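Local coordinates for uncharacterized protein YacP (Bacillus subtilis, PDB 5MQ8), which is an endoribonuclease, also called Rae1, that takes part in ribosome-dependent decay of messenger RNA and carries a PIN-like NYN domain, at residues 16-21 with 30-35; 7-12 with 55-60; 38-41 with 47-50; 98-103 with 107-112; 34-39 with 126-131. One frame throughout, in Å; residues are numbered along the deposited sequence.

Contacts 1, 4 and 5 are buried, contacts 2 and 3 only partly so. The long helix 23-44 serves three of them: contact 1 packs it on the short turn 16-21, contact 3 on strand 47-52, and contact 5 on helix 121-145, with contacts 3 and 5 touching through M37 and Y40. Contact 2 holds the start of helix 8-14 against a loop, and contact 4 lies on a strand of the same parallel sheet, joined to contact 2 by the D7-T102 hydrogen bond. Contact 1 is purely aliphatic; contacts 2 and 4 lay methyls over aromatic rings; contact 3 adds a side-chain-to-backbone hydrogen bond, and contact 5 a lysine whose stem is apolar and whose tip is ion-paired.

Contact 1: 16-21 with 30-35; sequences PQLKDL and RDVLIQ
The short helical turn around L18 runs past helix 30-35 with L18 and V32 as the nearest backbone pair, their CA atoms 7.4 Å apart. Everything that meets across the contact is aliphatic. L18 does most of the work, splitting its two methyls between neighbouring residues of the helix: CD2 settles against the V32 side chain, 3.7 Å from V32 CG1, while CD1 comes within 4.0 Å of L33 CB, the L18 and L33 side chains lying nearly perpendicular. A chi1 of -65°, which sets CG opposite the carbonyl carbon, opens the L18 fork toward the helix. This is the join between the turn that follows helix 8-14 and the long helix 23-44 of the PIN-like domain, and helix 8-14 extends the apolar patch: I12 touches L18 and M11 touches L33. From the end of the turn L21 adds CD1, lying across V32 and 4.0 Å from V32 CG2. V32 thus receives one leucine on each methyl, L18 on CG1 and L21 on CG2. I151 of the second subunit also packs on V32, placing this patch beside the dimer interface.

Contact 2: 7-12 with 55-60; sequences DGYNMI and HLVKGL
Where strand 3-7, the central strand of the parallel sheet, gives way to helix 8-14, Y9 and I12 of the first helical turns face the loop that follows strand 47-52, meeting L56 and V57. The Y9 ring carries most of the contact. L56 CD1 sits over the centre of one face, 3.7 Å from the ring centroid and 13° off the normal, a CH-pi contact, and L56 CB rests near the CD1-CE1 side of the same ring, 3.7 Å from Y9 CD1. V57 comes in differently: its CG2 methyl lies at the ring edge, near the plane, 3.9 Å from Y9 CD1. The ring is carried out to the loop because Y9 CG stands anti to the backbone N (chi1 -180°). In this PIN-like domain the same helix start is capped by D7, whose OD1 takes a weak bond from N10 N at 3.3 Å. One turn beyond Y9, I12 CD1 reaches the same V57 CG2 at 4.3 Å, so this one methyl touches both helix residues. F52 of strand 47-52 packs on both I12 and V57, and K58 O accepts from R30 NH2 of helix 23-44, tying the loop to that helix as well.

Contact 3: 38-41 with 47-50; sequences AEYQ and RVIV
The Y40 ring and the Q41 amide are the flat groups that meet V48: the ring takes the V48 CG2 methyl obliquely, 3.7 Å from Y40 CD1, while the amide turns its oxygen to the strand backbone. Helix 23-44 leads here through a short connection into strand 47-52, and the pair belongs to the helix-to-strand half of a right-handed beta-alpha-beta crossover, since strands 3-7 and 47-52 lie side by side and parallel in the sheet. The nearest backbone pair is Q41 and V48, with CA atoms 5.9 Å apart. Their side chains run antiparallel alongside each other, and Q41 CB adds an apolar touch 3.8 Å from V48 CG2. That one methyl touches both the Y40 ring and the base of Q41. The phenol end of Y40 is held elsewhere, its OH bonded to E127 OE1 of helix 121-145, while L4 and L124 also pack on this residue. With CG anti to the backbone N (chi1 176°) and a bend at chi2, the glutamine chain brings its amide back to the start of the strand. There Q41 OE1 accepts from V48 N at 2.7 Å, with an N-H...O angle of 141° and the donor tilted 35° from the carbonyl plane.

Contact 4: 98-103 with 107-112; sequences IHVATS and EQWAIF
V100 and T102, on the face of strand 98-101 and the residues just after it, pack against three large side chains of the loop 107-112: W109, I111 and F112. The tight part centres on T102 and the tryptophan. T102 CG2 stands over the six-membered ring of W109, 3.6 Å from its centroid and 8° off the normal, a CH-pi contact, and T102 OG1 lies 3.4 Å from W109 CZ2. The threonine can do this because OG1 is anti to its backbone N (chi1 -167°), which puts CG2 between N and the carbonyl carbon. The same CG2 also meets the F112 ring at its edge, in plane, 3.9 Å from F112 CZ. V100 is enclosed at least as fully: its CB lies 3.6 Å from F112 CE1, its CG1 comes obliquely to W109, and its CG2 meets I111 CD1 tip to tip at 3.8 Å.

Toward the start of the strand the packing thins to one methyl pair, I98 CG2 and I111 CD1 at 4.0 Å, the rest of the I98 side chain turning from the loop. At the other end the loop becomes more accessible, with E107 partly exposed and Q108 exposed, and neither reaches the strand.

Among the polar atoms, T102 OG1 is bonded to D7 OD2 and to D104 N, and W109 NE1 to D104 OD2. The apolar surface sits beside a cluster of acidic residues at the C-terminal edge of the parallel sheet, where PIN-like domains usually place their metal-binding acids; if D7 serves as such an acid, its bond to T102 would help to orient it.

Contact 5: 34-39 with 126-131; sequences IQKMAE and REVETI
K36 and V128 lie crosswise, the lysine stem over the valine: V128 CG1 touches K36 CB, CG and CD, closest to CD at 3.8 Å. Here helix 23-44 packs on helix 121-145 of the PIN-like domain, the axes of the two segments 9.9 Å apart at closest approach and 69° between their directions, so the helices cross steeply and share a small patch. V128 offers its two methyls to different residues. While CG1 lies under the lysine, CG2 faces the thioether of M37, 4.5 Å from M37 SD; the start of the M37 side chain points away from helix 121-145 and its end bends back to it. One turn on, I131 presents CG2, which is anti to its backbone N (chi1 -72° for the CG1 branch), to the backbone of E39, 3.9 Å from E39 O. Bends at chi2, chi3 and chi4 curl the lysine beyond V128, leaving its apolar stem on the valine and its amine among carboxylates. E132 of helix 121-145 forms a salt bridge with that amine, adding a polar tie between the helices, and S154 of the second subunit packs on K36 and E39. Within helix 23-44, the salt bridge from K36 NZ uses the syn lone pair of E39 OE1, at 2.8 Å.

Contact 1: 16-21 with 30-35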
# COMPACT_ATOMS: atom_id res chain seq x y z
N PRO A 16 -7.87 -17.41 -13.55
CA PRO A 16 -9.17 -16.72 -13.61
C PRO A 16 -9.12 -15.20 -13.50
O PRO A 16 -9.83 -14.53 -14.25
CB PRO A 16 -9.97 -17.35 -12.45
CG PRO A 16 -9.36 -18.69 -12.26
CD PRO A 16 -7.87 -18.48 -12.53
N GLN A 17 -8.28 -14.64 -12.62
CA GLN A 17 -8.16 -13.19 -12.47
C GLN A 17 -7.38 -12.51 -13.62
O GLN A 17 -7.36 -11.27 -13.70
CB GLN A 17 -7.59 -12.80 -11.09
CG GLN A 17 -8.57 -13.01 -9.93
CD GLN A 17 -8.47 -11.92 -8.88
OE1 GLN A 17 -7.40 -11.59 -8.36
NE2 GLN A 17 -9.61 -11.34 -8.52
N LEU A 18 -6.79 -13.31 -14.54
CA LEU A 18 -6.05 -12.79 -15.69
C LEU A 18 -6.78 -12.93 -17.02
O LEU A 18 -6.75 -12.00 -17.82
CB LEU A 18 -4.67 -13.47 -15.82
CG LEU A 18 -3.62 -13.26 -14.72
CD1 LEU A 18 -2.29 -13.83 -15.14
CD2 LEU A 18 -3.43 -11.80 -14.41
N LYS A 19 -7.37 -14.12 -17.29
CA LYS A 19 -8.00 -14.47 -18.58
C LYS A 19 -9.01 -13.46 -19.13
O LYS A 19 -9.14 -13.38 -20.35
CB LYS A 19 -8.61 -15.89 -18.56
CG LYS A 19 -9.81 -16.09 -17.64
CD LYS A 19 -10.40 -17.48 -17.81
CE LYS A 19 -9.78 -18.51 -16.90
NZ LYS A 19 -10.33 -19.87 -17.15
N ASP A 20 -9.67 -12.66 -18.27
CA ASP A 20 -10.66 -11.69 -18.76
C ASP A 20 -10.10 -10.25 -18.91
O ASP A 20 -10.85 -9.36 -19.30
CB ASP A 20 -11.93 -11.73 -17.89
CG ASP A 20 -12.57 -13.11 -17.81
OD1 ASP A 20 -12.78 -13.73 -18.88
OD2 ASP A 20 -12.85 -13.57 -16.69
N LEU A 21 -8.79 -10.05 -18.66
CA LEU A 21 -8.17 -8.73 -18.80
C LEU A 21 -7.49 -8.68 -20.20
O LEU A 21 -6.29 -8.43 -20.33
CB LEU A 21 -7.18 -8.40 -17.64
CG LEU A 21 -7.52 -8.82 -16.17
CD1 LEU A 21 -6.54 -8.19 -15.17
CD2 LEU A 21 -8.95 -8.43 -15.77
N ARG A 30 -1.00 -8.79 -18.36
CA ARG A 30 0.46 -8.77 -18.40
C ARG A 30 1.00 -8.04 -17.16
O ARG A 30 1.87 -8.58 -16.47
CB ARG A 30 0.92 -8.10 -19.71
CG ARG A 30 2.41 -7.81 -19.81
CD ARG A 30 2.66 -6.32 -19.71
NE ARG A 30 2.64 -5.69 -21.02
CZ ARG A 30 2.46 -4.39 -21.22
NH1 ARG A 30 2.25 -3.58 -20.19
NH2 ARG A 30 2.48 -3.90 -22.44
N ASP A 31 0.47 -6.85 -16.86
CA ASP A 31 0.85 -6.03 -15.71
C ASP A 31 0.60 -6.74 -14.38
O ASP A 31 1.48 -6.72 -13.52
CB ASP A 31 0.12 -4.68 -15.75
CG ASP A 31 0.59 -3.73 -16.84
OD1 ASP A 31 1.66 -4.00 -17.44
OD2 ASP A 31 -0.10 -2.72 -17.09
N VAL A 32 -0.59 -7.37 -14.20
CA VAL A 32 -0.94 -8.11 -12.99
C VAL A 32 0.02 -9.29 -12.82
O VAL A 32 0.57 -9.48 -11.73
CB VAL A 32 -2.43 -8.53 -12.93
CG1 VAL A 32 -2.71 -9.42 -11.71
CG2 VAL A 32 -3.35 -7.31 -12.91
N LEU A 33 0.27 -10.04 -13.93
CA LEU A 33 1.19 -11.18 -13.92
C LEU A 33 2.60 -10.79 -13.49
O LEU A 33 3.18 -11.47 -12.65
CB LEU A 33 1.18 -11.94 -15.26
CG LEU A 33 2.16 -13.12 -15.41
CD1 LEU A 33 1.86 -14.23 -14.38
CD2 LEU A 33 2.11 -13.66 -16.83
N ILE A 34 3.14 -9.67 -14.04
CA ILE A 34 4.48 -9.17 -13.66
C ILE A 34 4.56 -8.86 -12.16
O ILE A 34 5.57 -9.21 -11.52
CB ILE A 34 4.89 -7.96 -14.54
CG1 ILE A 34 5.12 -8.41 -16.00
CG2 ILE A 34 6.14 -7.26 -13.98
CD1 ILE A 34 5.02 -7.28 -17.01
N GLN A 35 3.50 -8.24 -11.59
CA GLN A 35 3.44 -7.90 -10.17
C GLN A 35 3.42 -9.17 -9.31
O GLN A 35 4.15 -9.25 -8.33
CB GLN A 35 2.26 -6.95 -9.86
CG GLN A 35 2.11 -6.53 -8.37
CD GLN A 35 3.37 -6.01 -7.68
OE1 GLN A 35 3.68 -6.37 -6.54
NE2 GLN A 35 4.13 -5.17 -8.35

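Contact 2: 7-12 with 55-60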
# COMPACT_ATOMS: atom_id res chain seq x y z
N ASP A 7 5.94 -19.03 -19.03
CA ASP A 7 5.24 -18.85 -20.30
C ASP A 7 4.10 -17.89 -19.94
O ASP A 7 3.05 -18.32 -19.44
CB ASP A 7 4.72 -20.20 -20.81
CG ASP A 7 3.92 -20.21 -22.12
OD1 ASP A 7 3.53 -19.12 -22.59
OD2 ASP A 7 3.61 -21.32 -22.61
N GLY A 8 4.37 -16.60 -20.12
CA GLY A 8 3.49 -15.49 -19.79
C GLY A 8 2.08 -15.57 -20.35
O GLY A 8 1.11 -15.43 -19.60
N TYR A 9 1.96 -15.78 -21.68
CA TYR A 9 0.66 -15.90 -22.35
C TYR A 9 -0.16 -17.07 -21.80
O TYR A 9 -1.36 -16.93 -21.59
CB TYR A 9 0.82 -16.01 -23.89
CG TYR A 9 -0.51 -16.11 -24.61
CD1 TYR A 9 -1.37 -15.02 -24.70
CD2 TYR A 9 -0.95 -17.33 -25.13
CE1 TYR A 9 -2.61 -15.11 -25.33
CE2 TYR A 9 -2.20 -17.44 -25.75
CZ TYR A 9 -3.01 -16.32 -25.87
OH TYR A 9 -4.23 -16.42 -26.51
N ASN A 10 0.50 -18.22 -21.56
CA ASN A 10 -0.16 -19.39 -21.01
C ASN A 10 -0.77 -19.13 -19.64
O ASN A 10 -1.89 -19.60 -19.39
CB ASN A 10 0.78 -20.59 -20.95
CG ASN A 10 0.08 -21.88 -20.62
OD1 ASN A 10 0.23 -22.43 -19.52
ND2 ASN A 10 -0.70 -22.39 -21.56
N MET A 11 -0.05 -18.39 -18.75
CA MET A 11 -0.55 -18.04 -17.41
C MET A 11 -1.77 -17.19 -17.53
O MET A 11 -2.77 -17.45 -16.87
CB MET A 11 0.52 -17.33 -16.54
CG MET A 11 1.75 -18.16 -16.24
SD MET A 11 1.47 -19.82 -15.55
CE MET A 11 1.91 -20.83 -16.95
N ILE A 12 -1.71 -16.17 -18.40
CA ILE A 12 -2.78 -15.22 -18.68
C ILE A 12 -4.09 -15.95 -19.05
O ILE A 12 -5.12 -15.67 -18.45
CB ILE A 12 -2.35 -14.17 -19.74
CG1 ILE A 12 -1.38 -13.14 -19.11
CG2 ILE A 12 -3.58 -13.47 -20.36
CD1 ILE A 12 -0.72 -12.14 -20.10
N HIS A 55 3.45 -11.65 -30.47
CA HIS A 55 2.27 -11.57 -31.34
C HIS A 55 0.94 -11.64 -30.59
O HIS A 55 -0.10 -11.29 -31.16
CB HIS A 55 2.32 -12.61 -32.47
CG HIS A 55 3.34 -12.25 -33.49
ND1 HIS A 55 3.12 -11.23 -34.42
CD2 HIS A 55 4.61 -12.70 -33.64
CE1 HIS A 55 4.23 -11.13 -35.11
NE2 HIS A 55 5.16 -11.99 -34.68
N LEU A 56 0.96 -12.09 -29.32
CA LEU A 56 -0.25 -12.23 -28.51
C LEU A 56 -0.35 -11.23 -27.35
O LEU A 56 -1.46 -10.87 -26.94
CB LEU A 56 -0.38 -13.67 -27.97
CG LEU A 56 -0.34 -14.80 -29.01
CD1 LEU A 56 0.16 -16.08 -28.38
CD2 LEU A 56 -1.70 -15.02 -29.65
N VAL A 57 0.79 -10.81 -26.79
CA VAL A 57 0.80 -9.89 -25.66
C VAL A 57 1.42 -8.55 -26.04
O VAL A 57 2.47 -8.51 -26.70
CB VAL A 57 1.48 -10.51 -24.40
CG1 VAL A 57 1.35 -9.59 -23.17
CG2 VAL A 57 0.90 -11.90 -24.08
N LYS A 58 0.76 -7.46 -25.60
CA LYS A 58 1.15 -6.07 -25.80
C LYS A 58 2.56 -5.82 -25.27
O LYS A 58 2.88 -6.18 -24.14
CB LYS A 58 0.13 -5.15 -25.10
CG LYS A 58 0.48 -3.67 -25.05
CD LYS A 58 -0.00 -2.87 -26.24
CE LYS A 58 0.82 -1.61 -26.42
NZ LYS A 58 0.60 -0.63 -25.31
N GLY A 59 3.40 -5.22 -26.13
CA GLY A 59 4.77 -4.87 -25.81
C GLY A 59 4.85 -3.76 -24.78
O GLY A 59 3.92 -2.96 -24.65
N LEU A 60 5.95 -3.76 -24.01
CA LEU A 60 6.23 -2.79 -22.95
C LEU A 60 6.37 -1.36 -23.48
O LEU A 60 5.85 -0.43 -22.86
CB LEU A 60 7.49 -3.21 -22.18
CG LEU A 60 7.33 -3.82 -20.77
CD1 LEU A 60 6.06 -4.65 -20.63
CD2 LEU A 60 8.53 -4.66 -20.41

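Contact 3: 38-41 with 47-50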
# COMPACT_ATOMS: atom_id res chain seq x y z
N ALA A 38 6.85 -10.59 -9.25
CA ALA A 38 7.74 -9.78 -8.40
C ALA A 38 7.63 -10.31 -6.97
O ALA A 38 8.65 -10.55 -6.35
CB ALA A 38 7.34 -8.31 -8.45
N GLU A 39 6.38 -10.56 -6.50
CA GLU A 39 6.10 -11.12 -5.18
C GLU A 39 6.75 -12.51 -5.03
O GLU A 39 7.39 -12.76 -4.01
CB GLU A 39 4.60 -11.21 -4.94
CG GLU A 39 3.98 -9.89 -4.55
CD GLU A 39 2.56 -9.65 -5.01
OE1 GLU A 39 1.83 -10.64 -5.24
OE2 GLU A 39 2.17 -8.47 -5.11
N TYR A 40 6.61 -13.38 -6.07
CA TYR A 40 7.17 -14.73 -6.13
C TYR A 40 8.69 -14.67 -6.02
O TYR A 40 9.25 -15.39 -5.19
CB TYR A 40 6.76 -15.46 -7.43
CG TYR A 40 7.14 -16.92 -7.46
CD1 TYR A 40 8.40 -17.33 -7.90
CD2 TYR A 40 6.23 -17.91 -7.09
CE1 TYR A 40 8.77 -18.67 -7.89
CE2 TYR A 40 6.57 -19.26 -7.12
CZ TYR A 40 7.85 -19.64 -7.52
OH TYR A 40 8.18 -20.98 -7.54
N GLN A 41 9.35 -13.83 -6.87
CA GLN A 41 10.80 -13.66 -6.86
C GLN A 41 11.29 -13.23 -5.47
O GLN A 41 12.21 -13.85 -4.92
CB GLN A 41 11.27 -12.66 -7.94
CG GLN A 41 12.78 -12.39 -7.90
CD GLN A 41 13.49 -12.16 -9.21
OE1 GLN A 41 13.18 -12.74 -10.24
NE2 GLN A 41 14.49 -11.31 -9.18
N ARG A 47 15.27 -16.70 -9.07
CA ARG A 47 15.28 -15.81 -10.21
C ARG A 47 14.06 -16.15 -11.10
O ARG A 47 13.75 -17.32 -11.31
CB ARG A 47 16.58 -15.93 -10.98
CG ARG A 47 16.70 -14.88 -12.06
CD ARG A 47 17.94 -15.11 -12.86
NE ARG A 47 18.02 -14.19 -13.99
CZ ARG A 47 19.11 -14.04 -14.73
NH1 ARG A 47 20.20 -14.75 -14.47
NH2 ARG A 47 19.11 -13.19 -15.75
N VAL A 48 13.33 -15.11 -11.54
CA VAL A 48 12.11 -15.25 -12.34
C VAL A 48 12.25 -14.51 -13.65
O VAL A 48 12.57 -13.32 -13.66
CB VAL A 48 10.84 -14.80 -11.57
CG1 VAL A 48 9.59 -14.91 -12.44
CG2 VAL A 48 10.65 -15.59 -10.28
N ILE A 49 11.99 -15.20 -14.78
CA ILE A 49 12.00 -14.59 -16.10
C ILE A 49 10.66 -14.86 -16.76
O ILE A 49 10.27 -16.02 -16.91
CB ILE A 49 13.23 -14.98 -16.98
CG1 ILE A 49 14.56 -14.66 -16.24
CG2 ILE A 49 13.16 -14.25 -18.34
CD1 ILE A 49 15.85 -15.16 -16.93
N VAL A 50 9.95 -13.80 -17.15
CA VAL A 50 8.65 -13.95 -17.80
C VAL A 50 8.82 -13.73 -19.31
O VAL A 50 9.30 -12.68 -19.73
CB VAL A 50 7.55 -13.05 -17.17
CG1 VAL A 50 6.18 -13.35 -17.78
CG2 VAL A 50 7.49 -13.24 -15.66

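Contact 4: 98-103 with 107-112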
# COMPACT_ATOMS: atom_id res chain seq x y z
N ILE A 98 16.48 -25.51 -13.50
CA ILE A 98 15.57 -24.73 -14.33
C ILE A 98 14.15 -25.29 -14.19
O ILE A 98 13.94 -26.49 -14.33
CB ILE A 98 16.04 -24.67 -15.83
CG1 ILE A 98 17.49 -24.10 -15.99
CG2 ILE A 98 15.04 -23.91 -16.72
CD1 ILE A 98 17.78 -22.64 -15.54
N HIS A 99 13.19 -24.41 -13.89
CA HIS A 99 11.78 -24.74 -13.82
C HIS A 99 11.08 -23.92 -14.89
O HIS A 99 11.43 -22.76 -15.10
CB HIS A 99 11.20 -24.40 -12.44
CG HIS A 99 11.82 -25.16 -11.32
ND1 HIS A 99 11.27 -26.35 -10.86
CD2 HIS A 99 12.91 -24.87 -10.57
CE1 HIS A 99 12.05 -26.74 -9.87
NE2 HIS A 99 13.05 -25.89 -9.66
N VAL A 100 10.12 -24.53 -15.60
CA VAL A 100 9.37 -23.84 -16.65
C VAL A 100 7.89 -23.91 -16.32
O VAL A 100 7.32 -25.00 -16.25
CB VAL A 100 9.66 -24.35 -18.08
CG1 VAL A 100 8.90 -23.53 -19.12
CG2 VAL A 100 11.17 -24.34 -18.37
N ALA A 101 7.26 -22.73 -16.14
CA ALA A 101 5.83 -22.66 -15.85
C ALA A 101 5.04 -22.58 -17.16
O ALA A 101 5.08 -21.56 -17.85
CB ALA A 101 5.53 -21.46 -14.96
N THR A 102 4.35 -23.69 -17.50
CA THR A 102 3.49 -23.84 -18.68
C THR A 102 2.63 -25.10 -18.61
O THR A 102 3.08 -26.16 -18.16
CB THR A 102 4.29 -23.75 -20.02
OG1 THR A 102 3.37 -23.60 -21.11
CG2 THR A 102 5.22 -24.95 -20.27
N SER A 103 1.38 -24.98 -19.08
CA SER A 103 0.42 -26.08 -19.22
C SER A 103 0.15 -26.33 -20.72
O SER A 103 -0.75 -27.10 -21.05
CB SER A 103 -0.88 -25.77 -18.49
OG SER A 103 -0.71 -26.00 -17.10
N GLU A 107 3.13 -26.84 -28.41
CA GLU A 107 4.51 -26.60 -28.83
C GLU A 107 5.40 -27.77 -28.48
O GLU A 107 5.03 -28.62 -27.67
CB GLU A 107 5.06 -25.28 -28.26
CG GLU A 107 4.33 -24.02 -28.73
CD GLU A 107 4.33 -23.70 -30.20
OE1 GLU A 107 3.46 -22.91 -30.61
OE2 GLU A 107 5.20 -24.20 -30.95
N GLN A 108 6.58 -27.81 -29.10
CA GLN A 108 7.57 -28.86 -28.90
C GLN A 108 8.07 -28.98 -27.48
O GLN A 108 8.19 -30.11 -26.98
CB GLN A 108 8.76 -28.70 -29.86
CG GLN A 108 8.61 -29.39 -31.23
CD GLN A 108 7.69 -30.59 -31.31
OE1 GLN A 108 6.47 -30.46 -31.47
NE2 GLN A 108 8.25 -31.79 -31.18
N TRP A 109 8.38 -27.83 -26.81
CA TRP A 109 8.92 -27.78 -25.45
C TRP A 109 10.14 -28.70 -25.33
O TRP A 109 10.23 -29.51 -24.41
CB TRP A 109 7.83 -28.08 -24.39
CG TRP A 109 6.80 -26.99 -24.33
CD1 TRP A 109 5.55 -27.00 -24.89
CD2 TRP A 109 6.99 -25.66 -23.80
NE1 TRP A 109 4.94 -25.79 -24.71
CE2 TRP A 109 5.80 -24.94 -24.06
CE3 TRP A 109 8.04 -25.02 -23.11
CZ2 TRP A 109 5.65 -23.60 -23.68
CZ3 TRP A 109 7.88 -23.70 -22.72
CH2 TRP A 109 6.70 -23.00 -23.02
N ALA A 110 11.08 -28.56 -26.29
CA ALA A 110 12.32 -29.34 -26.39
C ALA A 110 13.18 -29.28 -25.12
O ALA A 110 13.89 -30.23 -24.83
CB ALA A 110 13.13 -28.88 -27.59
N ILE A 111 13.06 -28.18 -24.33
CA ILE A 111 13.79 -27.97 -23.08
C ILE A 111 13.44 -29.02 -22.00
O ILE A 111 14.26 -29.25 -21.11
CB ILE A 111 13.61 -26.50 -22.58
CG1 ILE A 111 14.73 -26.11 -21.58
CG2 ILE A 111 12.19 -26.23 -22.03
CD1 ILE A 111 14.28 -25.31 -20.42
N PHE A 112 12.26 -29.67 -22.09
CA PHE A 112 11.85 -30.67 -21.11
C PHE A 112 12.61 -32.00 -21.26
O PHE A 112 12.49 -32.88 -20.41
CB PHE A 112 10.33 -30.84 -21.10
CG PHE A 112 9.58 -29.63 -20.59
CD1 PHE A 112 10.04 -28.93 -19.48
CD2 PHE A 112 8.40 -29.21 -21.20
CE1 PHE A 112 9.36 -27.80 -19.02
CE2 PHE A 112 7.72 -28.08 -20.73
CZ PHE A 112 8.20 -27.39 -19.64

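Contact 5: 34-39 with 126-131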
# COMPACT_ATOMS: atom_id res chain seq x y z
N ILE A 34 3.14 -9.67 -14.04
CA ILE A 34 4.48 -9.17 -13.66
C ILE A 34 4.56 -8.86 -12.16
O ILE A 34 5.57 -9.21 -11.52
CB ILE A 34 4.89 -7.96 -14.54
CG1 ILE A 34 5.12 -8.41 -16.00
CG2 ILE A 34 6.14 -7.26 -13.98
CD1 ILE A 34 5.02 -7.28 -17.01
N GLN A 35 3.50 -8.24 -11.59
CA GLN A 35 3.44 -7.90 -10.17
C GLN A 35 3.42 -9.17 -9.31
O GLN A 35 4.15 -9.25 -8.33
CB GLN A 35 2.26 -6.95 -9.86
CG GLN A 35 2.11 -6.53 -8.37
CD GLN A 35 3.37 -6.01 -7.68
OE1 GLN A 35 3.68 -6.37 -6.54
NE2 GLN A 35 4.13 -5.17 -8.35
N LYS A 36 2.63 -10.19 -9.73
CA LYS A 36 2.56 -11.49 -9.07
C LYS A 36 3.93 -12.17 -9.07
O LYS A 36 4.33 -12.75 -8.06
CB LYS A 36 1.51 -12.42 -9.73
CG LYS A 36 0.05 -11.98 -9.61
CD LYS A 36 -0.38 -11.71 -8.18
CE LYS A 36 -0.74 -10.25 -8.01
NZ LYS A 36 -0.42 -9.75 -6.64
N MET A 37 4.66 -12.07 -10.20
CA MET A 37 5.99 -12.65 -10.34
C MET A 37 7.06 -11.90 -9.52
O MET A 37 8.04 -12.53 -9.11
CB MET A 37 6.40 -12.84 -11.81
CG MET A 37 5.59 -13.95 -12.56
SD MET A 37 5.07 -15.43 -11.62
CE MET A 37 6.50 -16.16 -11.38
N ALA A 38 6.85 -10.59 -9.25
CA ALA A 38 7.74 -9.78 -8.40
C ALA A 38 7.63 -10.31 -6.97
O ALA A 38 8.65 -10.55 -6.35
CB ALA A 38 7.34 -8.31 -8.45
N GLU A 39 6.38 -10.56 -6.50
CA GLU A 39 6.10 -11.12 -5.18
C GLU A 39 6.75 -12.51 -5.03
O GLU A 39 7.39 -12.76 -4.01
CB GLU A 39 4.60 -11.21 -4.94
CG GLU A 39 3.98 -9.89 -4.55
CD GLU A 39 2.56 -9.65 -5.01
OE1 GLU A 39 1.83 -10.64 -5.24
OE2 GLU A 39 2.17 -8.47 -5.11
N ARG A 126 -1.40 -21.57 -7.52
CA ARG A 126 -1.55 -22.04 -6.13
C ARG A 126 -0.41 -21.49 -5.25
O ARG A 126 -0.67 -21.00 -4.15
CB ARG A 126 -1.61 -23.58 -6.08
CG ARG A 126 -1.80 -24.18 -4.68
CD ARG A 126 -1.48 -25.66 -4.64
NE ARG A 126 -1.07 -26.08 -3.29
CZ ARG A 126 -0.84 -27.34 -2.92
NH1 ARG A 126 -0.98 -28.33 -3.79
NH2 ARG A 126 -0.47 -27.61 -1.68
N GLU A 127 0.82 -21.52 -5.76
CA GLU A 127 2.03 -21.00 -5.13
C GLU A 127 1.93 -19.47 -4.99
O GLU A 127 2.16 -18.95 -3.90
CB GLU A 127 3.26 -21.37 -5.95
CG GLU A 127 3.64 -22.83 -5.81
CD GLU A 127 4.91 -23.29 -6.48
OE1 GLU A 127 5.68 -22.43 -6.98
OE2 GLU A 127 5.16 -24.51 -6.47
N VAL A 128 1.53 -18.77 -6.07
CA VAL A 128 1.33 -17.32 -6.07
C VAL A 128 0.27 -16.90 -5.05
O VAL A 128 0.51 -15.96 -4.29
CB VAL A 128 1.06 -16.78 -7.51
CG1 VAL A 128 0.44 -15.38 -7.49
CG2 VAL A 128 2.34 -16.79 -8.36
N GLU A 129 -0.89 -17.59 -5.00
CA GLU A 129 -1.96 -17.27 -4.07
C GLU A 129 -1.55 -17.41 -2.60
O GLU A 129 -1.91 -16.56 -1.79
CB GLU A 129 -3.24 -18.06 -4.38
CG GLU A 129 -3.95 -17.51 -5.61
CD GLU A 129 -5.17 -18.27 -6.11
OE1 GLU A 129 -5.29 -19.48 -5.84
OE2 GLU A 129 -6.00 -17.64 -6.82
N THR A 130 -0.76 -18.45 -2.28
CA THR A 130 -0.23 -18.73 -0.93
C THR A 130 0.77 -17.63 -0.53
O THR A 130 0.66 -17.11 0.58
CB THR A 130 0.40 -20.16 -0.87
OG1 THR A 130 -0.58 -21.14 -1.13
CG2 THR A 130 1.12 -20.46 0.41
N ILE A 131 1.74 -17.31 -1.42
CA ILE A 131 2.77 -16.28 -1.23
C ILE A 131 2.14 -14.89 -1.01
O ILE A 131 2.54 -14.19 -0.08
CB ILE A 131 3.82 -16.31 -2.38
CG1 ILE A 131 4.72 -17.56 -2.26
CG2 ILE A 131 4.66 -15.03 -2.42
CD1 ILE A 131 5.55 -17.91 -3.49